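Local coordinates for Lmo0547 protein (Listeria monocytogenes, PDB 4R9N), which probably regulates transcription as a SorC-family DNA-binding protein whose putative sugar-binding domain would respond to a carbohydrate, at residues 17-22 and 46-51; 21-26 and 34-39; 102-105 and 110-113; 169-174 and 198-203; 179-184 and 227-232. All blocks are in the same frame, centred on the assembly; numbering follows the deposited sequence. Where two conformers were deposited one is given.

Interactions 1 and 2 belong together: both pair strand 19-23, at one border of the parallel sheet, with helix 30-49, share I21 and V22, and have centres about 14 Å apart. Interaction 3 reaches the same sheet at its other border strand, 110-111, with its centre about 20 Å from that of interaction 1. Interactions 4 and 5 form a second group, centres about 15 Å apart, where helix 169-177 runs on into strand 180-184 and its hairpin. Interaction 4 lies across the centre of the chain from interactions 1 and 2, about 33 Å away between centres. Interaction 5 is the most deeply placed, about 12 Å from the chain's centre.

Interaction 1: residues 17-22 and 46-51; sequences LEEAIV and SKRIAK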
# COMPACT_ATOMS: atom_id res chain seq x y z
N LEU A 17 -12.41 0.65 -11.82
CA LEU A 17 -11.00 0.33 -11.92
C LEU A 17 -10.45 0.20 -13.33
O LEU A 17 -11.12 -0.20 -14.28
CB LEU A 17 -10.69 -0.96 -11.15
CG LEU A 17 -11.17 -0.92 -9.68
CD1 LEU A 17 -11.28 -2.32 -9.10
CD2 LEU A 17 -10.28 -0.03 -8.83
N GLU A 18 -9.17 0.48 -13.44
CA GLU A 18 -8.41 0.16 -14.63
C GLU A 18 -8.33 -1.38 -14.80
O GLU A 18 -8.51 -1.93 -15.93
CB GLU A 18 -7.03 0.81 -14.51
CG GLU A 18 -6.05 0.55 -15.63
CD GLU A 18 -4.66 1.14 -15.33
OE1 GLU A 18 -4.55 2.04 -14.47
OE2 GLU A 18 -3.68 0.66 -15.94
N GLU A 19 -8.06 -2.08 -13.72
CA GLU A 19 -7.97 -3.52 -13.75
C GLU A 19 -8.19 -4.17 -12.39
O GLU A 19 -7.77 -3.64 -11.36
CB GLU A 19 -6.61 -3.99 -14.30
CG GLU A 19 -6.57 -5.51 -14.50
CD GLU A 19 -5.26 -6.07 -15.03
OE1 GLU A 19 -4.24 -5.33 -15.06
OE2 GLU A 19 -5.23 -7.27 -15.45
N ALA A 20 -8.82 -5.33 -12.39
CA ALA A 20 -8.94 -6.16 -11.20
C ALA A 20 -8.34 -7.52 -11.51
O ALA A 20 -8.67 -8.14 -12.53
CB ALA A 20 -10.39 -6.24 -10.72
N ILE A 21 -7.40 -7.96 -10.67
CA ILE A 21 -6.82 -9.27 -10.80
C ILE A 21 -7.33 -10.15 -9.65
O ILE A 21 -7.13 -9.81 -8.46
CB ILE A 21 -5.30 -9.16 -10.72
CG1 ILE A 21 -4.79 -8.30 -11.88
CG2 ILE A 21 -4.72 -10.57 -10.69
CD1 ILE A 21 -3.49 -7.56 -11.57
N VAL A 22 -8.11 -11.17 -9.98
CA VAL A 22 -8.77 -11.94 -8.96
C VAL A 22 -8.15 -13.31 -8.98
O VAL A 22 -8.09 -13.97 -10.02
CB VAL A 22 -10.30 -12.10 -9.16
CG1 VAL A 22 -10.85 -12.95 -8.06
CG2 VAL A 22 -11.00 -10.77 -9.13
N SER A 46 4.85 -8.22 -12.10
CA SER A 46 6.20 -8.12 -12.69
C SER A 46 6.07 -7.69 -14.14
O SER A 46 6.86 -6.89 -14.65
CB SER A 46 6.97 -9.45 -12.59
OG SER A 46 6.26 -10.43 -13.29
N LYS A 47 5.01 -8.13 -14.79
CA LYS A 47 4.78 -7.76 -16.21
C LYS A 47 4.45 -6.27 -16.46
O LYS A 47 4.89 -5.68 -17.43
CB LYS A 47 3.65 -8.60 -16.79
CG LYS A 47 4.11 -9.93 -17.38
CD LYS A 47 4.04 -11.06 -16.42
CE LYS A 47 3.67 -12.39 -17.13
NZ LYS A 47 4.86 -12.95 -17.81
N ARG A 48 3.71 -5.66 -15.56
CA ARG A 48 3.40 -4.27 -15.58
C ARG A 48 4.63 -3.45 -15.21
O ARG A 48 4.96 -2.38 -15.85
CB ARG A 48 2.30 -4.04 -14.56
CG ARG A 48 1.51 -2.82 -14.71
CD ARG A 48 0.39 -2.81 -13.68
NE ARG A 48 -0.90 -3.13 -14.24
CZ ARG A 48 -1.68 -2.24 -14.85
NH1 ARG A 48 -1.26 -0.98 -15.01
NH2 ARG A 48 -2.87 -2.63 -15.29
N ILE A 49 5.31 -3.90 -14.17
CA ILE A 49 6.50 -3.16 -13.68
C ILE A 49 7.58 -3.10 -14.75
O ILE A 49 8.35 -2.09 -14.81
CB ILE A 49 7.06 -3.82 -12.38
CG1 ILE A 49 6.10 -3.54 -11.23
CG2 ILE A 49 8.48 -3.38 -12.03
CD1 ILE A 49 6.19 -4.52 -10.03
N ALA A 50 7.68 -4.17 -15.57
CA ALA A 50 8.65 -4.17 -16.72
C ALA A 50 8.51 -2.97 -17.59
O ALA A 50 9.48 -2.56 -18.22
CB ALA A 50 8.54 -5.45 -17.55
N LYS A 51 7.31 -2.45 -17.68
CA LYS A 51 7.02 -1.31 -18.53
C LYS A 51 7.24 0.09 -17.95
O LYS A 51 7.10 1.09 -18.70
CB LYS A 51 5.56 -1.42 -19.03
CG LYS A 51 5.37 -2.62 -19.97
CD LYS A 51 3.91 -2.94 -20.19
CE LYS A 51 3.47 -2.80 -21.65
NZ LYS A 51 1.98 -2.78 -21.79
O HOH W 1 -1.43 -5.71 -14.20
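R48 reaches from helix 30-49 to E18, just before strand 19-23, and E19, its first residue, closing a salt-bridge network at the border of the parallel sheet in this Rossmann-like domain. The backbones stay well apart, so long side chains do the work. From CB the arginine leaves with CG anti to the backbone N (chi1 -160°), which sends the chain toward the strand. CB, CG and CD make no close approach to 17-22; the side chain packs on M147 and V242 of two inner strands instead. A bend at chi3 then swings NE round to a water, which accepts its hydrogen at 2.6 Å from NE and in turn donates to E19 OE1 at 3.0 Å. At the end of the chain the two amino groups divide the acids between them. NH2 gives E19 OE1 a nearly straight bond of 3.0 Å, lying in the guanidinium plane and meeting the oxygen close to its C-O axis. NH1 donates to E18 OE2 at 3.1 Å, arriving from above that carboxylate's plane, and NH2 adds a weak second bond to the same oxygen. Both glutamates are extended and bring their oxygens to the guanidinium edge, which probably fixes its rotation. E19 OE1 thus accepts twice, from R48 NH2 and from the water that itself accepts from R48 NE.

Interaction 2: residues 21-26 and 34-39; sequences IVVATH and LNFLAK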
# COMPACT_ATOMS: atom_id res chain seq x y z
N ILE A 21 -7.40 -7.96 -10.67
CA ILE A 21 -6.82 -9.27 -10.80
C ILE A 21 -7.33 -10.15 -9.65
O ILE A 21 -7.13 -9.81 -8.46
CB ILE A 21 -5.30 -9.16 -10.72
CG1 ILE A 21 -4.79 -8.30 -11.88
CG2 ILE A 21 -4.72 -10.57 -10.69
CD1 ILE A 21 -3.49 -7.56 -11.57
N VAL A 22 -8.11 -11.17 -9.98
CA VAL A 22 -8.77 -11.94 -8.96
C VAL A 22 -8.15 -13.31 -8.98
O VAL A 22 -8.09 -13.97 -10.02
CB VAL A 22 -10.30 -12.10 -9.16
CG1 VAL A 22 -10.85 -12.95 -8.06
CG2 VAL A 22 -11.00 -10.77 -9.13
N VAL A 23 -7.79 -13.77 -7.79
CA VAL A 23 -7.01 -14.98 -7.64
C VAL A 23 -7.93 -16.06 -7.10
O VAL A 23 -8.59 -15.85 -6.11
CB VAL A 23 -5.82 -14.67 -6.67
CG1 VAL A 23 -5.20 -15.92 -6.15
CG2 VAL A 23 -4.79 -13.80 -7.39
N ALA A 24 -7.96 -17.22 -7.74
CA ALA A 24 -8.85 -18.29 -7.35
C ALA A 24 -8.25 -19.06 -6.20
O ALA A 24 -7.17 -19.59 -6.32
CB ALA A 24 -9.12 -19.24 -8.51
N THR A 25 -8.95 -19.10 -5.08
CA THR A 25 -8.50 -19.85 -3.95
C THR A 25 -9.26 -21.17 -4.01
O THR A 25 -10.47 -21.21 -4.30
CB THR A 25 -8.86 -19.16 -2.63
OG1 THR A 25 -10.25 -18.86 -2.62
CG2 THR A 25 -8.08 -17.85 -2.45
N HIS A 26 -8.57 -22.27 -3.80
CA HIS A 26 -9.29 -23.53 -3.83
C HIS A 26 -9.80 -23.68 -2.40
O HIS A 26 -10.89 -23.20 -2.07
CB HIS A 26 -8.41 -24.69 -4.39
CG HIS A 26 -8.99 -26.05 -4.17
ND1 HIS A 26 -8.21 -27.17 -3.94
CD2 HIS A 26 -10.28 -26.47 -4.07
CE1 HIS A 26 -8.99 -28.22 -3.73
NE2 HIS A 26 -10.25 -27.82 -3.80
N LEU A 34 -3.40 -15.56 1.57
CA LEU A 34 -2.47 -14.41 1.52
C LEU A 34 -1.16 -14.75 0.85
O LEU A 34 -0.69 -13.93 0.03
CB LEU A 34 -2.21 -13.85 2.92
CG LEU A 34 -1.21 -12.72 3.06
CD1 LEU A 34 -1.66 -11.54 2.28
CD2 LEU A 34 -1.09 -12.32 4.54
N ASN A 35 -0.54 -15.90 1.16
CA ASN A 35 0.69 -16.30 0.48
C ASN A 35 0.52 -16.55 -1.05
O ASN A 35 1.37 -16.19 -1.85
CB ASN A 35 1.33 -17.54 1.12
CG ASN A 35 1.80 -17.25 2.54
OD1 ASN A 35 2.40 -16.21 2.79
ND2 ASN A 35 1.47 -18.11 3.48
N PHE A 36 -0.59 -17.17 -1.40
CA PHE A 36 -0.91 -17.43 -2.76
C PHE A 36 -1.18 -16.10 -3.50
O PHE A 36 -0.68 -15.92 -4.63
CB PHE A 36 -2.17 -18.34 -2.79
CG PHE A 36 -2.61 -18.71 -4.16
CD1 PHE A 36 -1.75 -19.33 -5.03
CD2 PHE A 36 -3.87 -18.39 -4.59
CE1 PHE A 36 -2.17 -19.66 -6.30
CE2 PHE A 36 -4.28 -18.75 -5.88
CZ PHE A 36 -3.42 -19.36 -6.72
N LEU A 37 -1.92 -15.20 -2.87
CA LEU A 37 -2.16 -13.83 -3.43
C LEU A 37 -0.84 -13.13 -3.68
O LEU A 37 -0.65 -12.55 -4.76
CB LEU A 37 -3.03 -13.03 -2.51
CG LEU A 37 -3.37 -11.61 -2.88
CD1 LEU A 37 -4.15 -11.54 -4.17
CD2 LEU A 37 -4.24 -11.05 -1.75
N ALA A 38 0.09 -13.22 -2.74
CA ALA A 38 1.41 -12.61 -2.94
C ALA A 38 2.17 -13.18 -4.13
O ALA A 38 2.80 -12.42 -4.91
CB ALA A 38 2.25 -12.68 -1.67
N LYS A 39 2.15 -14.47 -4.24
CA LYS A 39 2.83 -15.16 -5.30
C LYS A 39 2.26 -14.80 -6.66
O LYS A 39 3.00 -14.49 -7.65
CB LYS A 39 2.65 -16.65 -5.09
CG LYS A 39 3.44 -17.49 -6.03
CD LYS A 39 3.41 -18.95 -5.61
CE LYS A 39 4.64 -19.68 -6.13
NZ LYS A 39 5.76 -19.38 -5.19
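The carbonyl oxygen of A24 lies near the F36 ring, though the exact seat of that ring is doubtful, because the model sets V23 CG1 too close to its CE2. No hydrogen bond crosses between 21-26 and 34-39, and the rest of the contact is apolar. V23 supplies both of its methyls. CG2, which stands beside the backbone N, meets L37 CD1 at 4.0 Å, an ordinary van der Waals distance. CG1, anti to the backbone N (chi1 164°), is turned to the F36 ring. Strand 19-23 and helix 30-49 are the first two elements of a beta-alpha-beta crossover whose second strand, 54-57, lies deeper in the same parallel sheet; V23 and L37 meet between the border strand and the helix laid over it. L37 leaves its helix to one side of the strand, but its CD1 turns in to V23, and the same side chain also touches V244 on the neighbouring strand. F36 packs on M28 as well, in the connection between strand and helix. Just past the strand, T25 OG1 is hydrogen-bonded to D247.

Interaction 3: residues 102-105 and 110-113; sequences DLKK and HSKY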
# COMPACT_ATOMS: atom_id res chain seq x y z
N ASP A 102 15.44 -4.88 -1.29
CA ASP A 102 15.32 -6.25 -1.72
C ASP A 102 14.80 -6.35 -3.17
O ASP A 102 15.27 -7.25 -3.94
CB ASP A 102 14.45 -7.06 -0.78
CG ASP A 102 15.04 -7.23 0.61
OD1 ASP A 102 16.28 -7.08 0.80
OD2 ASP A 102 14.25 -7.53 1.54
N LEU A 103 13.80 -5.54 -3.54
CA LEU A 103 13.35 -5.48 -4.94
C LEU A 103 14.47 -4.98 -5.87
O LEU A 103 14.66 -5.52 -6.98
CB LEU A 103 12.10 -4.60 -5.11
CG LEU A 103 10.82 -5.18 -4.48
CD1 LEU A 103 9.75 -4.09 -4.43
CD2 LEU A 103 10.37 -6.41 -5.24
N LYS A 104 15.28 -4.04 -5.40
CA LYS A 104 16.36 -3.48 -6.22
C LYS A 104 17.39 -4.57 -6.52
O LYS A 104 17.96 -4.63 -7.64
CB LYS A 104 17.03 -2.34 -5.48
CG LYS A 104 18.29 -1.77 -6.12
CD LYS A 104 19.51 -1.86 -5.22
CE LYS A 104 20.66 -0.94 -5.65
NZ LYS A 104 20.38 0.51 -5.36
N LYS A 105 17.69 -5.38 -5.51
CA LYS A 105 18.65 -6.50 -5.69
C LYS A 105 18.12 -7.53 -6.72
O LYS A 105 18.91 -8.06 -7.56
CB LYS A 105 18.87 -7.22 -4.38
CG LYS A 105 19.74 -6.53 -3.38
CD LYS A 105 19.53 -7.19 -2.02
CE LYS A 105 20.54 -8.29 -1.73
NZ LYS A 105 21.58 -7.81 -0.78
N HIS A 110 17.98 0.78 -9.79
CA HIS A 110 18.29 1.88 -8.87
C HIS A 110 17.22 1.94 -7.75
O HIS A 110 16.08 1.46 -7.90
CB HIS A 110 18.33 3.19 -9.61
CG HIS A 110 19.14 3.14 -10.87
ND1 HIS A 110 20.52 3.11 -10.87
CD2 HIS A 110 18.75 3.09 -12.17
CE1 HIS A 110 20.95 3.05 -12.13
NE2 HIS A 110 19.90 3.04 -12.93
N SER A 111 17.59 2.52 -6.62
CA SER A 111 16.60 2.76 -5.51
C SER A 111 17.03 3.94 -4.73
O SER A 111 18.24 4.33 -4.80
CB SER A 111 16.50 1.52 -4.60
OG SER A 111 17.75 1.24 -3.99
N LYS A 112 16.09 4.55 -4.03
CA LYS A 112 16.39 5.63 -3.13
C LYS A 112 16.04 5.17 -1.74
O LYS A 112 15.32 4.22 -1.55
CB LYS A 112 15.61 6.91 -3.53
CG LYS A 112 16.04 7.51 -4.88
CD LYS A 112 17.54 7.82 -4.88
CE LYS A 112 17.93 8.96 -5.81
NZ LYS A 112 17.32 8.69 -7.14
N TYR A 113 16.61 5.82 -0.73
CA TYR A 113 16.38 5.48 0.69
C TYR A 113 15.72 6.70 1.30
O TYR A 113 16.13 7.82 1.01
CB TYR A 113 17.75 5.24 1.36
CG TYR A 113 17.70 4.50 2.69
CD1 TYR A 113 17.60 3.11 2.73
CD2 TYR A 113 17.79 5.20 3.92
CE1 TYR A 113 17.58 2.45 3.96
CE2 TYR A 113 17.73 4.53 5.13
CZ TYR A 113 17.62 3.15 5.12
OH TYR A 113 17.49 2.47 6.26
O HOH W 2 20.70 3.02 -6.55
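K104 and S111 meet where helix 96-107 turns back into strand 110-111, one of the two outermost strands of the parallel sheet within this chain. The lysine chain bends round the serine hydroxyl, every carbon from K104 CB to CE within about 4 Å of S111 OG; CB and CG are each also 4.0 Å from S111 CB, and CG passes 4.2 Å from the carbonyl carbon of H110. Bends at chi2 and chi4 bring the ammonium group back, so that NZ donates to S111 OG at 3.1 Å. For this the serine hydroxyl stands between its own backbone N and carbonyl carbon (chi1 61°), facing the helix. A water completes the join. It accepts from K104 NZ at 2.8 Å and from the backbone N of S111 at 3.2 Å, so the lysine holds the serine both directly, through its hydroxyl, and indirectly, through its amide. Strand 79-82, helix 96-107 and strand 110-111 make up a beta-alpha-beta unit with its two strands side by side, and this contact spans the tight return from helix to second strand. H110 and K112 carry the backbone bonds toward the 79-82 side. S111 falls between them in the alternation, and its N-H is the one that takes the water. Two residues earlier in the helix, D102 forms a salt bridge with R64 and a hydrogen bond with Q98.

Interaction 4: residues 169-174 and 198-203; sequences SEDIEE and TEINTH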
# COMPACT_ATOMS: atom_id res chain seq x y z
N SER A 169 -3.29 1.93 22.09
CA SER A 169 -4.74 1.91 22.28
C SER A 169 -5.36 3.32 22.34
O SER A 169 -6.52 3.51 21.96
CB SER A 169 -5.12 1.09 23.52
OG SER A 169 -4.32 1.48 24.61
N GLU A 170 -4.59 4.30 22.81
CA GLU A 170 -5.11 5.67 22.86
C GLU A 170 -5.19 6.24 21.46
O GLU A 170 -6.14 6.93 21.14
CB GLU A 170 -4.23 6.59 23.74
CG GLU A 170 -4.43 6.34 25.22
CD GLU A 170 -3.83 5.02 25.71
OE1 GLU A 170 -2.86 4.49 25.04
OE2 GLU A 170 -4.32 4.52 26.76
N ASP A 171 -4.18 5.95 20.63
CA ASP A 171 -4.24 6.32 19.20
C ASP A 171 -5.44 5.62 18.56
O ASP A 171 -6.13 6.23 17.79
CB ASP A 171 -2.99 5.93 18.41
CG ASP A 171 -1.72 6.59 18.91
OD1 ASP A 171 -1.72 7.82 19.25
OD2 ASP A 171 -0.71 5.84 18.94
N ILE A 172 -5.73 4.36 18.93
CA ILE A 172 -6.91 3.68 18.34
C ILE A 172 -8.23 4.38 18.74
O ILE A 172 -9.13 4.56 17.91
CB ILE A 172 -6.91 2.17 18.61
CG1 ILE A 172 -5.70 1.55 17.89
CG2 ILE A 172 -8.28 1.57 18.25
CD1 ILE A 172 -5.34 0.13 18.27
N GLU A 173 -8.33 4.80 19.98
CA GLU A 173 -9.54 5.47 20.38
C GLU A 173 -9.70 6.83 19.71
O GLU A 173 -10.78 7.20 19.33
CB GLU A 173 -9.72 5.45 21.87
CG GLU A 173 -10.02 4.02 22.35
CD GLU A 173 -11.00 3.25 21.42
OE1 GLU A 173 -11.92 3.88 20.85
OE2 GLU A 173 -10.87 2.02 21.25
N GLU A 174 -8.62 7.52 19.46
CA GLU A 174 -8.66 8.76 18.69
C GLU A 174 -9.19 8.50 17.28
O GLU A 174 -10.11 9.20 16.79
CB GLU A 174 -7.28 9.45 18.74
CG GLU A 174 -6.98 10.50 17.69
CD GLU A 174 -7.80 11.78 17.79
OE1 GLU A 174 -8.67 11.90 18.67
OE2 GLU A 174 -7.56 12.66 16.91
N THR A 198 -6.55 14.46 12.32
CA THR A 198 -6.03 13.80 13.48
C THR A 198 -4.54 13.97 13.43
O THR A 198 -3.93 14.02 12.35
CB THR A 198 -6.49 12.30 13.60
OG1 THR A 198 -6.08 11.77 14.85
CG2 THR A 198 -5.90 11.43 12.52
N GLU A 199 -3.98 14.14 14.62
CA GLU A 199 -2.55 14.31 14.83
C GLU A 199 -1.67 13.36 14.07
O GLU A 199 -0.72 13.79 13.41
CB GLU A 199 -2.23 14.17 16.35
CG GLU A 199 -0.75 14.31 16.71
CD GLU A 199 0.01 12.99 16.89
OE1 GLU A 199 -0.59 11.92 17.12
OE2 GLU A 199 1.26 13.03 16.85
N ILE A 200 -1.94 12.05 14.18
CA ILE A 200 -1.13 11.06 13.49
C ILE A 200 -0.89 11.42 12.00
O ILE A 200 0.24 11.38 11.53
CB ILE A 200 -1.69 9.60 13.64
CG1 ILE A 200 -1.49 9.10 15.09
CG2 ILE A 200 -0.96 8.67 12.68
CD1 ILE A 200 -1.81 7.63 15.31
N ASN A 201 -1.93 11.78 11.27
CA ASN A 201 -1.81 12.06 9.83
C ASN A 201 -0.87 13.21 9.53
O ASN A 201 -0.23 13.22 8.47
CB ASN A 201 -3.15 12.31 9.12
CG ASN A 201 -3.96 11.03 8.92
OD1 ASN A 201 -3.38 9.91 8.94
ND2 ASN A 201 -5.29 11.16 8.86
N THR A 202 -0.79 14.19 10.44
CA THR A 202 0.07 15.32 10.20
C THR A 202 1.52 15.07 10.65
O THR A 202 2.39 15.96 10.51
CB THR A 202 -0.45 16.58 10.93
OG1 THR A 202 -0.48 16.31 12.33
CG2 THR A 202 -1.84 16.97 10.42
N HIS A 203 1.80 13.92 11.26
CA HIS A 203 3.12 13.61 11.76
C HIS A 203 3.81 12.45 11.00
O HIS A 203 4.85 11.95 11.38
CB HIS A 203 3.06 13.38 13.28
CG HIS A 203 2.81 14.65 14.05
ND1 HIS A 203 1.57 15.27 14.10
CD2 HIS A 203 3.64 15.44 14.76
CE1 HIS A 203 1.66 16.39 14.81
NE2 HIS A 203 2.89 16.49 15.26
O HOH W 3 -5.61 14.42 17.02
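The first turns of helix 169-177 run beside the short, weakly bonded helix 199-202 and the residue before it, with CA atoms 8.0 Å apart at D171 and I200 and 7.7 Å apart at E174 and T198. Side chains from both segments meet across the gap in two places. E174 OE2 takes the hydrogen of T198 OG1 at 2.7 Å on its anti lone pair, the side away from the other carboxylate oxygen. A bend at chi2 (68°) folds the glutamate back so that it slides past the threonine. The same oxygen also receives a water at 2.6 Å, and that water accepts from E199 N at 2.9 Å; with a salt bridge from K178 added, OE2 is gripped by three partners. A turn earlier, I200 CD1 comes in at about a right angle to D171, 3.7 Å from both D171 CB and CG, a methyl packed against the base of the carboxylate. Beyond the contact, E199 O gathers three donors: T202 N, T202 OG1 and H203 ND1, the last arriving from above the carbonyl plane. I200 also packs on F188 in the beta hairpin 180-190, and N201 OD1 accepts from F188 N. This is helix-to-helix packing beside the hairpin, with one polar and one apolar contact, where the helix leading into the hairpin meets the short helix that follows it.

Interaction 5: residues 179-184 and 227-232; sequences DVVGDI and KKEALV
The carboxylate of E229 has V181 CG1 over one of its flat sides, almost straight above CD at 3.9 Å, while OE1 at its rim takes a hydrogen from a water. V181 and G182 together form a classic beta bulge in strand 180-184, both facing F189 of the hairpin partner 187-190, and helix 228-236 packs against this irregular point. The short axes approach to 6.6 Å and cross at -69°. E229 leaves its helix with CG anti to the backbone N and stays extended, passing the valine at about a right angle; V181 CB is 4.0 Å from E229 CG, so the acid's aliphatic part packs too. One step on, G182 and A230 bring their backbones to 4.4 Å between CA atoms. There the A230 methyl lies 3.8 Å from G182 CA, with neither residue carrying more than a methyl to hold strand and helix apart. No direct hydrogen bond links the two segments. V181 also packs on A233 of the helix, and just before the strand D179, with positive phi, is the C-prime residue of the Schellman motif that ends helix 169-177. The polar link is carried by the water: it donates to V181 O at 2.6 Å and to E229 OE1 at 3.1 Å, while the A230 CB methyl touches that same V181 O at 3.5 Å.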
# COMPACT_ATOMS: atom_id res chain seq x y z
N ASP A 179 -13.88 8.65 13.40
CA ASP A 179 -14.60 7.88 12.37
C ASP A 179 -13.70 7.36 11.27
O ASP A 179 -14.08 7.22 10.08
CB ASP A 179 -15.79 8.67 11.80
CG ASP A 179 -16.75 9.12 12.88
OD1 ASP A 179 -17.15 8.28 13.73
OD2 ASP A 179 -17.09 10.33 12.88
N VAL A 180 -12.48 7.05 11.64
CA VAL A 180 -11.55 6.38 10.72
C VAL A 180 -11.99 4.96 10.37
O VAL A 180 -12.44 4.22 11.23
CB VAL A 180 -10.14 6.39 11.38
CG1 VAL A 180 -9.21 5.38 10.74
CG2 VAL A 180 -9.55 7.76 11.28
N VAL A 181 -11.92 4.62 9.08
CA VAL A 181 -12.24 3.27 8.62
C VAL A 181 -11.09 2.48 8.05
O VAL A 181 -11.17 1.27 7.95
CB VAL A 181 -13.39 3.27 7.60
CG1 VAL A 181 -14.60 3.92 8.22
CG2 VAL A 181 -13.00 3.93 6.30
N GLY A 182 -9.99 3.14 7.67
CA GLY A 182 -8.85 2.39 7.14
C GLY A 182 -7.59 3.21 7.07
O GLY A 182 -7.56 4.41 7.41
N ASP A 183 -6.52 2.57 6.64
CA ASP A 183 -5.28 3.30 6.34
C ASP A 183 -4.57 2.75 5.10
O ASP A 183 -4.69 1.60 4.79
CB ASP A 183 -4.33 3.37 7.52
CG ASP A 183 -3.89 2.04 8.04
OD1 ASP A 183 -4.70 1.36 8.72
OD2 ASP A 183 -2.68 1.70 7.87
N ILE A 184 -3.91 3.63 4.40
CA ILE A 184 -3.05 3.31 3.24
C ILE A 184 -1.80 4.16 3.47
O ILE A 184 -1.93 5.38 3.72
CB ILE A 184 -3.73 3.66 1.86
CG1 ILE A 184 -4.84 2.66 1.54
CG2 ILE A 184 -2.69 3.65 0.75
CD1 ILE A 184 -5.68 3.06 0.34
N LYS A 227 -10.94 -6.41 6.37
CA LYS A 227 -10.55 -5.19 5.64
C LYS A 227 -11.58 -4.67 4.61
O LYS A 227 -11.32 -3.70 3.92
CB LYS A 227 -9.22 -5.39 4.97
CG LYS A 227 -8.10 -5.81 5.88
CD LYS A 227 -6.86 -5.89 5.02
CE LYS A 227 -5.66 -6.49 5.74
NZ LYS A 227 -4.49 -6.17 4.85
N LYS A 228 -12.74 -5.30 4.51
CA LYS A 228 -13.76 -4.88 3.55
C LYS A 228 -14.11 -3.42 3.62
O LYS A 228 -14.10 -2.72 2.60
CB LYS A 228 -15.04 -5.73 3.71
CG LYS A 228 -16.23 -5.25 2.88
CD LYS A 228 -17.37 -6.28 3.01
CE LYS A 228 -18.72 -5.77 2.59
NZ LYS A 228 -19.70 -6.92 2.53
N GLU A 229 -14.46 -2.94 4.82
CA GLU A 229 -14.85 -1.56 4.96
C GLU A 229 -13.74 -0.60 4.50
O GLU A 229 -13.97 0.37 3.76
CB GLU A 229 -15.27 -1.32 6.42
CG GLU A 229 -15.61 0.11 6.76
CD GLU A 229 -16.05 0.30 8.24
OE1 GLU A 229 -15.33 -0.11 9.20
OE2 GLU A 229 -17.10 0.90 8.42
N ALA A 230 -12.52 -0.88 4.93
CA ALA A 230 -11.37 -0.06 4.53
C ALA A 230 -11.17 -0.07 3.02
O ALA A 230 -10.95 0.94 2.40
CB ALA A 230 -10.12 -0.60 5.19
N LEU A 231 -11.21 -1.25 2.45
CA LEU A 231 -11.01 -1.38 0.99
C LEU A 231 -12.09 -0.72 0.16
O LEU A 231 -11.84 0.02 -0.86
CB LEU A 231 -10.90 -2.86 0.68
CG LEU A 231 -10.65 -3.23 -0.76
CD1 LEU A 231 -9.40 -2.54 -1.27
CD2 LEU A 231 -10.49 -4.73 -0.81
N VAL A 232 -13.31 -0.95 0.59
CA VAL A 232 -14.44 -0.35 -0.11
C VAL A 232 -14.41 1.15 -0.08
O VAL A 232 -14.61 1.81 -1.10
CB VAL A 232 -15.79 -0.90 0.37
CG1 VAL A 232 -16.94 -0.03 -0.13
CG2 VAL A 232 -15.96 -2.33 -0.13
O HOH W 4 -12.26 -0.61 9.29